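Local coordinates for protein Exo beta-1,2-glucooligosaccharide sophorohydrolase (non-reducing end) (Parabacteroides distasonis ATCC 8503, PDB 5Z06) that hydrolyses linear beta-1,2-glucan and beta-1,2-glucooligosaccharides of four or more units in exo fashion, releasing sophorose from the non-reducing end, at residues G366-F371 with V393-L398; D545-T550 with L682-F687; Y581-W586 with S627-R632. One frame throughout, in Å; residues are numbered along the deposited sequence.

Contact 1 of 3, residues G366-F371 with V393-L398; sequences GAVSHF and VETSFL
Glu394 lies flat against the imidazole of His370, its carboxylate plane only 11° from the plane of the ring, in a buried contact between an irregular loop and a helix of this alpha-helical glycoside hydrolase domain. The glutamate chain is bent at chi2 (-66°), which lays it along the ring: CG stands over the face, 3.6 Å from the centroid of the His370 ring in a CH-pi contact, and OE2 comes over the far rim, 3.2 Å from His370 CE1. The two groups are therefore stacked, and the poor angle leaves them without a hydrogen bond. Phe371 CZ lies over the opposite face of the same ring. Glu394 OE2 is also hydrogen-bonded to a glycerol hydroxyl, probably from the crystallisation liquor; such molecules often mark pockets, and this one may do so.

Further along, Thr395 OG1 takes the backbone N-H of Val368 in a bond of 2.8 Å, bent to 145° at the hydrogen. The same hydroxyl is hydrogen-bonded to Asp391 O, just ahead of the helix. Val368 CG2 lies 3.3 Å from Thr395 OG1 and meets Leu398 CD2 at 3.8 Å.

Helix 323-338 packs against both segments, its Thr323 touching Val368 and Glu394 and its Ile330 touching Leu398, while helix 467-475 packs on helix 392-408 through Val393, Ser396 and Phe397.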
ATOM      1  N   GLY A 366      22.492  14.257  10.975  1.00 28.31           N
ATOM      2  CA  GLY A 366      21.633  15.084  10.132  1.00 29.42           C
ATOM      3  C   GLY A 366      20.670  14.343   9.227  1.00 28.07           C
ATOM      4  O   GLY A 366      19.700  14.948   8.728  1.00 26.23           O
ATOM      5  N   ALA A 367      20.904  13.046   9.018  1.00 26.32           N
ATOM      6  CA  ALA A 367      19.995  12.223   8.242  1.00 26.45           C
ATOM      7  C   ALA A 367      18.836  11.842   9.118  1.00 26.53           C
ATOM      8  O   ALA A 367      18.902  11.945  10.349  1.00 27.58           O
ATOM      9  CB  ALA A 367      20.703  10.975   7.721  1.00 27.60           C
ATOM     10  N   VAL A 368      17.771  11.374   8.480  1.00 26.25           N
ATOM     11  CA  VAL A 368      16.626  10.869   9.208  1.00 25.08           C
ATOM     12  C   VAL A 368      16.594   9.366   9.089  1.00 25.05           C
ATOM     13  O   VAL A 368      17.198   8.766   8.193  1.00 27.94           O
ATOM     14  CB  VAL A 368      15.274  11.464   8.717  1.00 26.37           C
ATOM     15  CG1 VAL A 368      15.201  12.949   8.988  1.00 25.44           C
ATOM     16  CG2 VAL A 368      15.016  11.177   7.235  1.00 26.92           C
ATOM     17  N   SER A 369      15.868   8.760  10.007  1.00 25.38           N
ATOM     18  CA  SER A 369      15.537   7.356   9.911  1.00 27.35           C
ATOM     19  C   SER A 369      14.436   7.134   8.871  1.00 29.03           C
ATOM     20  O   SER A 369      13.761   8.064   8.431  1.00 26.91           O
ATOM     21  CB  SER A 369      15.024   6.857  11.255  1.00 27.87           C
ATOM     22  OG  SER A 369      13.900   7.603  11.666  1.00 27.60           O
ATOM     23  N   HIS A 370      14.264   5.872   8.521  1.00 27.00           N
ATOM     24  CA  HIS A 370      13.249   5.442   7.602  1.00 26.29           C
ATOM     25  C   HIS A 370      11.882   5.750   8.178  1.00 26.80           C
ATOM     26  O   HIS A 370      11.021   6.274   7.493  1.00 25.83           O
ATOM     27  CB  HIS A 370      13.370   3.941   7.407  1.00 24.47           C
ATOM     28  CG  HIS A 370      12.561   3.397   6.280  1.00 23.52           C
ATOM     29  ND1 HIS A 370      12.923   2.235   5.636  1.00 23.25           N
ATOM     30  CD2 HIS A 370      11.427   3.831   5.677  1.00 22.44           C
ATOM     31  CE1 HIS A 370      12.035   1.971   4.694  1.00 24.11           C
ATOM     32  NE2 HIS A 370      11.125   2.929   4.685  1.00 23.00           N
ATOM     33  N   PHE A 371      11.704   5.375   9.439  1.00 28.19           N
ATOM     34  CA  PHE A 371      10.437   5.510  10.099  1.00 27.61           C
ATOM     35  C   PHE A 371      10.563   6.401  11.302  1.00 28.86           C
ATOM     36  O   PHE A 371      11.536   6.311  12.059  1.00 31.44           O
ATOM     37  CB  PHE A 371       9.939   4.157  10.488  1.00 25.83           C
ATOM     38  CG  PHE A 371       9.790   3.249   9.329  1.00 26.14           C
ATOM     39  CD1 PHE A 371       8.729   3.422   8.444  1.00 25.80           C
ATOM     40  CD2 PHE A 371      10.704   2.227   9.097  1.00 25.55           C
ATOM     41  CE1 PHE A 371       8.580   2.581   7.348  1.00 26.20           C
ATOM     42  CE2 PHE A 371      10.550   1.376   8.021  1.00 26.42           C
ATOM     43  CZ  PHE A 371       9.474   1.544   7.144  1.00 26.02           C
ATOM     44  N   VAL A 393      19.113   6.451   2.345  1.00 25.90           N
ATOM     45  CA  VAL A 393      18.397   6.389   1.087  1.00 26.80           C
ATOM     46  C   VAL A 393      17.055   7.084   1.284  1.00 27.04           C
ATOM     47  O   VAL A 393      16.645   7.875   0.443  1.00 26.31           O
ATOM     48  CB  VAL A 393      18.209   4.954   0.595  1.00 26.91           C
ATOM     49  CG1 VAL A 393      17.321   4.932  -0.637  1.00 27.64           C
ATOM     50  CG2 VAL A 393      19.563   4.301   0.305  1.00 26.77           C
ATOM     51  N   GLU A 394      16.413   6.787   2.411  1.00 27.31           N
ATOM     52  CA  GLU A 394      15.133   7.375   2.786  1.00 27.94           C
ATOM     53  C   GLU A 394      15.318   8.872   2.993  1.00 26.68           C
ATOM     54  O   GLU A 394      14.507   9.680   2.520  1.00 24.00           O
ATOM     55  CB  GLU A 394      14.582   6.703   4.053  1.00 27.58           C
ATOM     56  CG  GLU A 394      14.291   5.208   3.894  1.00 27.92           C
ATOM     57  CD  GLU A 394      13.177   4.908   2.919  1.00 29.24           C
ATOM     58  OE1 GLU A 394      12.335   5.793   2.698  1.00 28.94           O
ATOM     59  OE2 GLU A 394      13.155   3.794   2.357  1.00 29.11           O
ATOM     60  N   THR A 395      16.417   9.222   3.655  1.00 25.03           N
ATOM     61  CA  THR A 395      16.825  10.611   3.810  1.00 26.10           C
ATOM     62  C   THR A 395      16.956  11.283   2.473  1.00 24.86           C
ATOM     63  O   THR A 395      16.423  12.364   2.282  1.00 24.98           O
ATOM     64  CB  THR A 395      18.156  10.741   4.591  1.00 25.98           C
ATOM     65  OG1 THR A 395      17.938  10.279   5.915  1.00 26.35           O
ATOM     66  CG2 THR A 395      18.634  12.189   4.679  1.00 25.90           C
ATOM     67  N   SER A 396      17.630  10.641   1.530  1.00 24.28           N
ATOM     68  CA  SER A 396      17.732  11.212   0.179  1.00 25.04           C
ATOM     69  C   SER A 396      16.380  11.396  -0.506  1.00 25.39           C
ATOM     70  O   SER A 396      16.173  12.407  -1.179  1.00 25.39           O
ATOM     71  CB  SER A 396      18.639  10.392  -0.714  1.00 24.38           C
ATOM     72  OG  SER A 396      18.056   9.184  -1.124  1.00 24.14           O
ATOM     73  N   PHE A 397      15.473  10.426  -0.334  1.00 23.68           N
ATOM     74  CA  PHE A 397      14.142  10.540  -0.919  1.00 24.06           C
ATOM     75  C   PHE A 397      13.388  11.688  -0.264  1.00 24.23           C
ATOM     76  O   PHE A 397      12.692  12.431  -0.936  1.00 24.67           O
ATOM     77  CB  PHE A 397      13.361   9.224  -0.789  1.00 23.89           C
ATOM     78  CG  PHE A 397      13.950   8.063  -1.573  1.00 23.06           C
ATOM     79  CD1 PHE A 397      14.688   8.250  -2.746  1.00 23.35           C
ATOM     80  CD2 PHE A 397      13.723   6.765  -1.144  1.00 23.81           C
ATOM     81  CE1 PHE A 397      15.204   7.158  -3.444  1.00 22.97           C
ATOM     82  CE2 PHE A 397      14.225   5.666  -1.835  1.00 23.75           C
ATOM     83  CZ  PHE A 397      14.966   5.860  -2.991  1.00 23.77           C
ATOM     84  N   LEU A 398      13.561  11.830   1.046  1.00 25.20           N
ATOM     85  CA  LEU A 398      12.931  12.883   1.769  1.00 25.65           C
ATOM     86  C   LEU A 398      13.401  14.219   1.270  1.00 25.78           C
ATOM     87  O   LEU A 398      12.582  15.103   0.992  1.00 25.74           O
ATOM     88  CB  LEU A 398      13.188  12.777   3.266  1.00 26.23           C
ATOM     89  CG  LEU A 398      12.628  13.976   4.048  1.00 26.74           C
ATOM     90  CD1 LEU A 398      11.127  14.114   3.816  1.00 28.11           C
ATOM     91  CD2 LEU A 398      12.942  13.849   5.523  1.00 27.71           C
TER

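Contact 2 of 3, residues D545-T550 with L682-F687; sequences DPHKFT and LLWNLF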
ATOM      1  N   ASP A 545      15.736  15.048 -12.847  1.00 27.74           N
ATOM      2  CA  ASP A 545      15.186  14.909 -14.175  1.00 28.41           C
ATOM      3  C   ASP A 545      16.140  14.030 -14.954  1.00 28.23           C
ATOM      4  O   ASP A 545      17.241  14.472 -15.255  1.00 28.20           O
ATOM      5  CB  ASP A 545      15.052  16.283 -14.832  1.00 29.56           C
ATOM      6  CG  ASP A 545      14.375  16.225 -16.184  1.00 29.12           C
ATOM      7  OD1 ASP A 545      14.314  15.137 -16.760  1.00 29.07           O
ATOM      8  OD2 ASP A 545      13.900  17.271 -16.669  1.00 33.09           O
ATOM      9  N   PRO A 546      15.738  12.794 -15.275  1.00 27.77           N
ATOM     10  CA  PRO A 546      16.668  11.874 -15.907  1.00 29.20           C
ATOM     11  C   PRO A 546      17.060  12.265 -17.348  1.00 29.38           C
ATOM     12  O   PRO A 546      18.090  11.790 -17.848  1.00 29.38           O
ATOM     13  CB  PRO A 546      15.907  10.535 -15.884  1.00 28.70           C
ATOM     14  CG  PRO A 546      14.481  10.910 -15.915  1.00 29.19           C
ATOM     15  CD  PRO A 546      14.393  12.199 -15.138  1.00 28.89           C
ATOM     16  N   HIS A 547      16.244  13.100 -17.994  1.00 30.56           N
ATOM     17  CA  HIS A 547      16.602  13.767 -19.247  1.00 31.27           C
ATOM     18  C   HIS A 547      17.874  14.598 -19.072  1.00 31.77           C
ATOM     19  O   HIS A 547      18.578  14.829 -20.030  1.00 32.70           O
ATOM     20  CB  HIS A 547      15.534  14.779 -19.710  1.00 32.70           C
ATOM     21  CG  HIS A 547      14.190  14.195 -20.053  1.00 35.12           C
ATOM     22  ND1 HIS A 547      13.918  13.629 -21.281  1.00 35.57           N
ATOM     23  CD2 HIS A 547      13.019  14.171 -19.366  1.00 35.22           C
ATOM     24  CE1 HIS A 547      12.651  13.250 -21.323  1.00 35.18           C
ATOM     25  NE2 HIS A 547      12.087  13.551 -20.168  1.00 37.44           N
ATOM     26  N   LYS A 548      18.129  15.106 -17.872  1.00 31.78           N
ATOM     27  CA  LYS A 548      19.175  16.101 -17.661  1.00 32.46           C
ATOM     28  C   LYS A 548      20.282  15.559 -16.816  1.00 32.10           C
ATOM     29  O   LYS A 548      21.016  16.320 -16.191  1.00 35.14           O
ATOM     30  CB  LYS A 548      18.591  17.351 -17.017  1.00 32.66           C
ATOM     31  CG  LYS A 548      17.546  18.033 -17.887  1.00 33.45           C
ATOM     32  CD  LYS A 548      16.916  19.156 -17.093  1.00 33.18           C
ATOM     33  CE  LYS A 548      15.971  20.009 -17.920  1.00 34.05           C
ATOM     34  NZ  LYS A 548      15.510  21.112 -17.020  1.00 34.34           N
ATOM     35  N   PHE A 549      20.406  14.239 -16.787  1.00 30.57           N
ATOM     36  CA  PHE A 549      21.556  13.644 -16.197  1.00 30.51           C
ATOM     37  C   PHE A 549      22.032  12.542 -17.084  1.00 31.63           C
ATOM     38  O   PHE A 549      21.277  11.616 -17.428  1.00 31.06           O
ATOM     39  CB  PHE A 549      21.328  13.118 -14.802  1.00 31.30           C
ATOM     40  CG  PHE A 549      22.546  12.471 -14.246  1.00 31.48           C
ATOM     41  CD1 PHE A 549      23.711  13.213 -14.085  1.00 31.62           C
ATOM     42  CD2 PHE A 549      22.559  11.132 -13.935  1.00 32.13           C
ATOM     43  CE1 PHE A 549      24.871  12.626 -13.608  1.00 32.06           C
ATOM     44  CE2 PHE A 549      23.713  10.538 -13.456  1.00 33.00           C
ATOM     45  CZ  PHE A 549      24.876  11.283 -13.298  1.00 33.75           C
ATOM     46  N   THR A 550      23.304  12.678 -17.433  1.00 31.33           N
ATOM     47  CA  THR A 550      24.009  11.774 -18.286  1.00 30.26           C
ATOM     48  C   THR A 550      25.350  11.570 -17.651  1.00 29.35           C
ATOM     49  O   THR A 550      26.057  12.524 -17.409  1.00 29.71           O
ATOM     50  CB  THR A 550      24.155  12.420 -19.665  1.00 29.56           C
ATOM     51  OG1 THR A 550      22.868  12.855 -20.083  1.00 28.47           O
ATOM     52  CG2 THR A 550      24.706  11.452 -20.679  1.00 29.71           C
ATOM     53  N   LEU A 682       6.834  19.550 -13.825  1.00 29.13           N
ATOM     54  CA  LEU A 682       6.804  20.452 -12.672  1.00 30.32           C
ATOM     55  C   LEU A 682       7.873  20.139 -11.622  1.00 30.40           C
ATOM     56  O   LEU A 682       8.692  20.993 -11.289  1.00 27.90           O
ATOM     57  CB  LEU A 682       5.446  20.415 -11.996  1.00 30.71           C
ATOM     58  CG  LEU A 682       5.326  21.254 -10.735  1.00 31.87           C
ATOM     59  CD1 LEU A 682       5.410  22.744 -11.076  1.00 33.88           C
ATOM     60  CD2 LEU A 682       4.027  20.910 -10.031  1.00 31.70           C
ATOM     61  N   LEU A 683       7.841  18.914 -11.102  1.00 27.94           N
ATOM     62  CA  LEU A 683       8.716  18.542  -9.996  1.00 28.42           C
ATOM     63  C   LEU A 683      10.155  18.500 -10.461  1.00 28.62           C
ATOM     64  O   LEU A 683      11.051  18.940  -9.770  1.00 30.66           O
ATOM     65  CB  LEU A 683       8.323  17.191  -9.401  1.00 27.79           C
ATOM     66  CG  LEU A 683       6.986  17.114  -8.668  1.00 28.11           C
ATOM     67  CD1 LEU A 683       6.694  18.376  -7.864  1.00 28.58           C
ATOM     68  CD2 LEU A 683       5.852  16.822  -9.620  1.00 27.78           C
ATOM     69  N   TRP A 684      10.364  17.963 -11.647  1.00 29.70           N
ATOM     70  CA  TRP A 684      11.658  18.011 -12.274  1.00 29.57           C
ATOM     71  C   TRP A 684      12.197  19.424 -12.375  1.00 30.37           C
ATOM     72  O   TRP A 684      13.319  19.676 -11.931  1.00 29.00           O
ATOM     73  CB  TRP A 684      11.586  17.420 -13.655  1.00 29.92           C
ATOM     74  CG  TRP A 684      11.535  15.977 -13.712  1.00 28.95           C
ATOM     75  CD1 TRP A 684      11.948  15.099 -12.778  1.00 28.52           C
ATOM     76  CD2 TRP A 684      11.122  15.211 -14.833  1.00 30.47           C
ATOM     77  NE1 TRP A 684      11.806  13.830 -13.228  1.00 28.52           N
ATOM     78  CE2 TRP A 684      11.313  13.859 -14.500  1.00 29.64           C
ATOM     79  CE3 TRP A 684      10.634  15.538 -16.105  1.00 29.94           C
ATOM     80  CZ2 TRP A 684      10.995  12.819 -15.371  1.00 29.30           C
ATOM     81  CZ3 TRP A 684      10.311  14.512 -16.970  1.00 30.14           C
ATOM     82  CH2 TRP A 684      10.511  13.161 -16.607  1.00 29.07           C
ATOM     83  N   ASN A 685      11.394  20.339 -12.936  1.00 29.32           N
ATOM     84  CA  ASN A 685      11.842  21.720 -13.115  1.00 29.91           C
ATOM     85  C   ASN A 685      12.150  22.351 -11.766  1.00 30.06           C
ATOM     86  O   ASN A 685      13.169  23.032 -11.628  1.00 31.48           O
ATOM     87  CB  ASN A 685      10.842  22.540 -13.926  1.00 29.06           C
ATOM     88  CG  ASN A 685      10.759  22.069 -15.365  1.00 27.74           C
ATOM     89  OD1 ASN A 685      11.617  21.306 -15.829  1.00 27.89           O
ATOM     90  ND2 ASN A 685       9.726  22.494 -16.070  1.00 25.75           N
ATOM     91  N   LEU A 686      11.335  22.045 -10.760  1.00 27.76           N
ATOM     92  CA  LEU A 686      11.573  22.583  -9.433  1.00 28.50           C
ATOM     93  C   LEU A 686      12.907  22.087  -8.884  1.00 28.15           C
ATOM     94  O   LEU A 686      13.823  22.872  -8.626  1.00 25.39           O
ATOM     95  CB  LEU A 686      10.435  22.201  -8.498  1.00 29.00           C
ATOM     96  CG  LEU A 686       9.139  22.967  -8.733  1.00 29.08           C
ATOM     97  CD1 LEU A 686       8.027  22.262  -7.979  1.00 29.92           C
ATOM     98  CD2 LEU A 686       9.255  24.429  -8.319  1.00 28.91           C
ATOM     99  N   PHE A 687      13.023  20.772  -8.786  1.00 27.09           N
ATOM    100  CA  PHE A 687      14.219  20.165  -8.245  1.00 26.26           C
ATOM    101  C   PHE A 687      15.467  20.603  -8.985  1.00 25.57           C
ATOM    102  O   PHE A 687      16.455  20.937  -8.360  1.00 23.47           O
ATOM    103  CB  PHE A 687      14.124  18.669  -8.320  1.00 26.26           C
ATOM    104  CG  PHE A 687      15.279  17.966  -7.652  1.00 27.19           C
ATOM    105  CD1 PHE A 687      15.384  17.941  -6.270  1.00 25.51           C
ATOM    106  CD2 PHE A 687      16.271  17.376  -8.403  1.00 27.73           C
ATOM    107  CE1 PHE A 687      16.442  17.308  -5.650  1.00 26.53           C
ATOM    108  CE2 PHE A 687      17.343  16.734  -7.790  1.00 28.32           C
ATOM    109  CZ  PHE A 687      17.423  16.701  -6.405  1.00 27.82           C
TER
HETATM  110  O   HOH W   1      13.855  19.614 -15.407  1.00 27.81           O
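Trp684, on the short helix 682-688, offers one indole face to Asp545 in a helix-to-loop contact within the glycoamylase-like region of the enzyme. Asp545 CA sits over the five-membered ring, 3.7 Å from its centroid, and makes a CH-pi contact. Its carboxylate then runs over the indole with the two planes 11° apart, a stack reached because CG stands anti to the backbone N (chi1 -175°). Next to it, Pro546 CD packs 3.5 Å from Trp684 CZ2. His547 completes this first shell with an offset edge-to-face pair: the imidazole edge is turned to the indole face, the planes stand at 86°, and His547 CD2 approaches Trp684 CZ3 to 3.6 Å.

Several bonds set these groups in place. The indole N-H is used by Tyr541 O, which helps to fix the rotation of the indole, and Pro621 touches the tryptophan as well. On the loop, Lys548 N bonds to Asp545 O, closing a tight turn, and His547 N makes a weak bond to Asp545 OD1. The ring of Phe557 stacks on the imidazole of His547.

At the solvent side Lys548 and Asn685 do not touch directly but share a water, which accepts from Lys548 NZ at 2.8 Å and donates to Asn685 OD1 at 2.8 Å and to Asp545 OD2 at 2.7 Å.

Contact 3 of 3, residues Y581-W586 with S627-R632; sequences YGEDCW and SMKALR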
ATOM      1  N   TYR A 581      -2.022  -9.930 -17.690  1.00 23.28           N
ATOM      2  CA  TYR A 581      -0.794  -9.252 -18.145  1.00 25.67           C
ATOM      3  C   TYR A 581      -0.895  -8.916 -19.628  1.00 27.42           C
ATOM      4  O   TYR A 581      -1.354  -9.711 -20.424  1.00 25.92           O
ATOM      5  CB  TYR A 581       0.406 -10.149 -17.995  1.00 25.74           C
ATOM      6  CG  TYR A 581       0.999 -10.234 -16.624  1.00 25.48           C
ATOM      7  CD1 TYR A 581       0.232 -10.054 -15.474  1.00 26.01           C
ATOM      8  CD2 TYR A 581       2.354 -10.548 -16.479  1.00 25.01           C
ATOM      9  CE1 TYR A 581       0.812 -10.141 -14.226  1.00 25.46           C
ATOM     10  CE2 TYR A 581       2.937 -10.666 -15.243  1.00 24.37           C
ATOM     11  CZ  TYR A 581       2.172 -10.456 -14.126  1.00 23.95           C
ATOM     12  OH  TYR A 581       2.742 -10.575 -12.923  1.00 21.22           O
ATOM     13  N   GLY A 582      -0.452  -7.732 -20.002  1.00 28.54           N
ATOM     14  CA  GLY A 582      -0.503  -7.371 -21.402  1.00 27.90           C
ATOM     15  C   GLY A 582      -0.025  -5.963 -21.554  1.00 28.09           C
ATOM     16  O   GLY A 582       0.603  -5.418 -20.655  1.00 25.11           O
ATOM     17  N   GLU A 583      -0.386  -5.372 -22.676  1.00 28.47           N
ATOM     18  CA  GLU A 583       0.053  -4.031 -23.009  1.00 31.34           C
ATOM     19  C   GLU A 583      -0.467  -2.970 -22.049  1.00 28.16           C
ATOM     20  O   GLU A 583       0.142  -1.902 -21.906  1.00 25.80           O
ATOM     21  CB  GLU A 583      -0.370  -3.683 -24.428  1.00 32.71           C
ATOM     22  CG  GLU A 583       0.370  -2.478 -24.957  1.00 36.81           C
ATOM     23  CD  GLU A 583       0.215  -2.279 -26.439  1.00 40.11           C
ATOM     24  OE1 GLU A 583      -0.302  -3.200 -27.128  1.00 38.83           O
ATOM     25  OE2 GLU A 583       0.639  -1.194 -26.894  1.00 39.96           O
ATOM     26  N   ASP A 584      -1.596  -3.281 -21.428  1.00 25.17           N
ATOM     27  CA  ASP A 584      -2.277  -2.376 -20.544  1.00 27.16           C
ATOM     28  C   ASP A 584      -2.172  -2.850 -19.089  1.00 25.56           C
ATOM     29  O   ASP A 584      -2.847  -2.352 -18.200  1.00 25.60           O
ATOM     30  CB  ASP A 584      -3.722  -2.186 -21.033  1.00 28.08           C
ATOM     31  CG  ASP A 584      -4.520  -3.464 -21.054  1.00 29.29           C
ATOM     32  OD1 ASP A 584      -3.957  -4.540 -20.776  1.00 29.90           O
ATOM     33  OD2 ASP A 584      -5.730  -3.385 -21.334  1.00 35.04           O
ATOM     34  N   CYS A 585      -1.306  -3.816 -18.847  1.00 25.15           N
ATOM     35  CA  CYS A 585      -1.147  -4.354 -17.528  1.00 24.85           C
ATOM     36  C   CYS A 585       0.269  -4.835 -17.390  1.00 25.67           C
ATOM     37  O   CYS A 585       0.605  -5.973 -17.723  1.00 25.78           O
ATOM     38  CB  CYS A 585      -2.138  -5.471 -17.263  1.00 25.82           C
ATOM     39  SG  CYS A 585      -2.013  -6.040 -15.556  1.00 27.76           S
ATOM     40  N   TRP A 586       1.106  -3.931 -16.892  1.00 25.54           N
ATOM     41  CA  TRP A 586       2.540  -4.128 -16.883  1.00 23.57           C
ATOM     42  C   TRP A 586       3.145  -3.212 -15.852  1.00 24.45           C
ATOM     43  O   TRP A 586       2.479  -2.314 -15.367  1.00 25.92           O
ATOM     44  CB  TRP A 586       3.096  -3.773 -18.254  1.00 23.39           C
ATOM     45  CG  TRP A 586       2.928  -2.304 -18.586  1.00 23.23           C
ATOM     46  CD1 TRP A 586       1.816  -1.694 -19.095  1.00 23.77           C
ATOM     47  CD2 TRP A 586       3.893  -1.280 -18.394  1.00 23.25           C
ATOM     48  NE1 TRP A 586       2.044  -0.331 -19.241  1.00 24.33           N
ATOM     49  CE2 TRP A 586       3.309  -0.057 -18.813  1.00 24.06           C
ATOM     50  CE3 TRP A 586       5.194  -1.270 -17.916  1.00 25.55           C
ATOM     51  CZ2 TRP A 586       4.001   1.158 -18.779  1.00 25.20           C
ATOM     52  CZ3 TRP A 586       5.882  -0.057 -17.873  1.00 25.34           C
ATOM     53  CH2 TRP A 586       5.281   1.134 -18.304  1.00 24.80           C
ATOM     54  N   SER A 627       1.688   3.759 -20.266  1.00 25.63           N
ATOM     55  CA  SER A 627       1.205   4.049 -18.932  1.00 26.91           C
ATOM     56  C   SER A 627      -0.248   4.490 -18.979  1.00 26.10           C
ATOM     57  O   SER A 627      -1.024   4.157 -18.096  1.00 27.17           O
ATOM     58  CB  SER A 627       2.067   5.099 -18.235  1.00 28.08           C
ATOM     59  OG  SER A 627       3.396   4.644 -18.038  1.00 28.53           O
ATOM     60  N   MET A 628      -0.622   5.225 -20.004  1.00 27.36           N
ATOM     61  CA  MET A 628      -2.008   5.642 -20.150  1.00 27.83           C
ATOM     62  C   MET A 628      -2.899   4.425 -20.410  1.00 27.85           C
ATOM     63  O   MET A 628      -4.000   4.355 -19.899  1.00 25.42           O
ATOM     64  CB  MET A 628      -2.160   6.661 -21.272  1.00 28.10           C
ATOM     65  CG  MET A 628      -3.509   7.343 -21.285  1.00 27.99           C
ATOM     66  SD  MET A 628      -3.725   8.363 -19.823  1.00 31.33           S
ATOM     67  CE  MET A 628      -5.253   7.701 -19.171  1.00 33.00           C
ATOM     68  N   LYS A 629      -2.401   3.463 -21.174  1.00 28.51           N
ATOM     69  CA  LYS A 629      -3.153   2.223 -21.401  1.00 29.04           C
ATOM     70  C   LYS A 629      -3.398   1.486 -20.104  1.00 26.78           C
ATOM     71  O   LYS A 629      -4.519   1.064 -19.838  1.00 27.52           O
ATOM     72  CB  LYS A 629      -2.443   1.311 -22.388  1.00 30.32           C
ATOM     73  CG  LYS A 629      -2.496   1.791 -23.826  1.00 31.36           C
ATOM     74  CD  LYS A 629      -1.831   0.753 -24.720  1.00 33.62           C
ATOM     75  CE  LYS A 629      -1.387   1.328 -26.054  1.00 35.02           C
ATOM     76  NZ  LYS A 629      -2.510   1.469 -26.966  1.00 33.56           N
ATOM     77  N   ALA A 630      -2.349   1.382 -19.286  1.00 26.20           N
ATOM     78  CA  ALA A 630      -2.437   0.757 -17.975  1.00 25.66           C
ATOM     79  C   ALA A 630      -3.463   1.451 -17.118  1.00 25.68           C
ATOM     80  O   ALA A 630      -4.344   0.823 -16.547  1.00 25.99           O
ATOM     81  CB  ALA A 630      -1.090   0.791 -17.286  1.00 26.30           C
ATOM     82  N   LEU A 631      -3.343   2.766 -17.040  1.00 25.56           N
ATOM     83  CA  LEU A 631      -4.268   3.571 -16.264  1.00 25.04           C
ATOM     84  C   LEU A 631      -5.718   3.279 -16.656  1.00 24.46           C
ATOM     85  O   LEU A 631      -6.552   3.010 -15.800  1.00 22.45           O
ATOM     86  CB  LEU A 631      -3.952   5.034 -16.478  1.00 25.07           C
ATOM     87  CG  LEU A 631      -4.579   6.009 -15.517  1.00 25.96           C
ATOM     88  CD1 LEU A 631      -3.811   7.332 -15.599  1.00 26.92           C
ATOM     89  CD2 LEU A 631      -6.066   6.237 -15.776  1.00 25.51           C
ATOM     90  N   ARG A 632      -6.001   3.343 -17.953  1.00 24.68           N
ATOM     91  CA  ARG A 632      -7.346   3.113 -18.457  1.00 24.68           C
ATOM     92  C   ARG A 632      -7.877   1.738 -18.118  1.00 25.94           C
ATOM     93  O   ARG A 632      -9.031   1.597 -17.734  1.00 27.79           O
ATOM     94  CB  ARG A 632      -7.363   3.255 -19.949  1.00 27.17           C
ATOM     95  CG  ARG A 632      -7.268   4.676 -20.453  1.00 27.90           C
ATOM     96  CD  ARG A 632      -7.493   4.637 -21.947  1.00 30.38           C
ATOM     97  NE  ARG A 632      -6.796   5.712 -22.625  1.00 31.32           N
ATOM     98  CZ  ARG A 632      -5.775   5.570 -23.459  1.00 32.19           C
ATOM     99  NH1 ARG A 632      -5.276   4.364 -23.768  1.00 35.47           N
ATOM    100  NH2 ARG A 632      -5.242   6.661 -24.004  1.00 30.43           N
TER
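Trp586 turns its indole toward Ser627 and Ala630 with chi1 at 65°, CG lying between the backbone N and the carbonyl carbon, while Glu583 reaches Lys629 through an extended chain whose CG is anti to the backbone N (chi1 -164°). The motif is a type I beta turn, Gly582 to Cys585, laid against helix 624-636 in the glycoamylase-like region. Here the turn meets the helix backbone: Ala630 CA directs its hydrogen almost straight at Asp584 O, 3.1 Å away, with an angle of 165° at the hydrogen. Asn633 ND2 is hydrogen-bonded to that same carbonyl oxygen, so the helix holds it twice.

Lys629 runs obliquely past Glu583, and its aliphatic part does the touching, CE lying 3.3 Å from Glu583 OE2. The ammonium stays beyond salt-bridge range, with NZ 4.1 Å from Glu583 OE2, and has a long, weak ion pair with Asp625. With an alanine in place of Lys629, the Glu583 carboxylate is likely to lose both the aliphatic chain beside it and the nearby positive charge.

The tryptophan lies between this helix and helix 556-573, where Asn567, Gln568 and Cys571 touch it. Its N-H is hydrogen-bonded to Ala626 O, and Ser627 OG shares its one hydrogen between Ala616 O and Thr623 O. Trp586 CZ2 comes within 3.6 Å of Ser627 OG, and NE1 within 3.9 Å of Ala630 CB.

In the fold
The three contacts illustrate how loops are laid on helices in a largely helical domain: in each, an irregular segment packs against a helix. Contact 1 closes first along the chain, over a short span; contact 2 then joins residues more than 130 apart, and contact 3 is nested inside the loop it closes. Contacts 1 and 2 have centres 21 Å apart and do not touch, but helices 323-338 and 467-475 pack on both. Contact 3 lies 25 Å from contact 2 and 32 Å from contact 1, between centres, and is bordered by helices 284-297 and 556-573. Contacts of short and long span thus join loops to helices, and contacts 2 and 3 lie within one glycoamylase-like range.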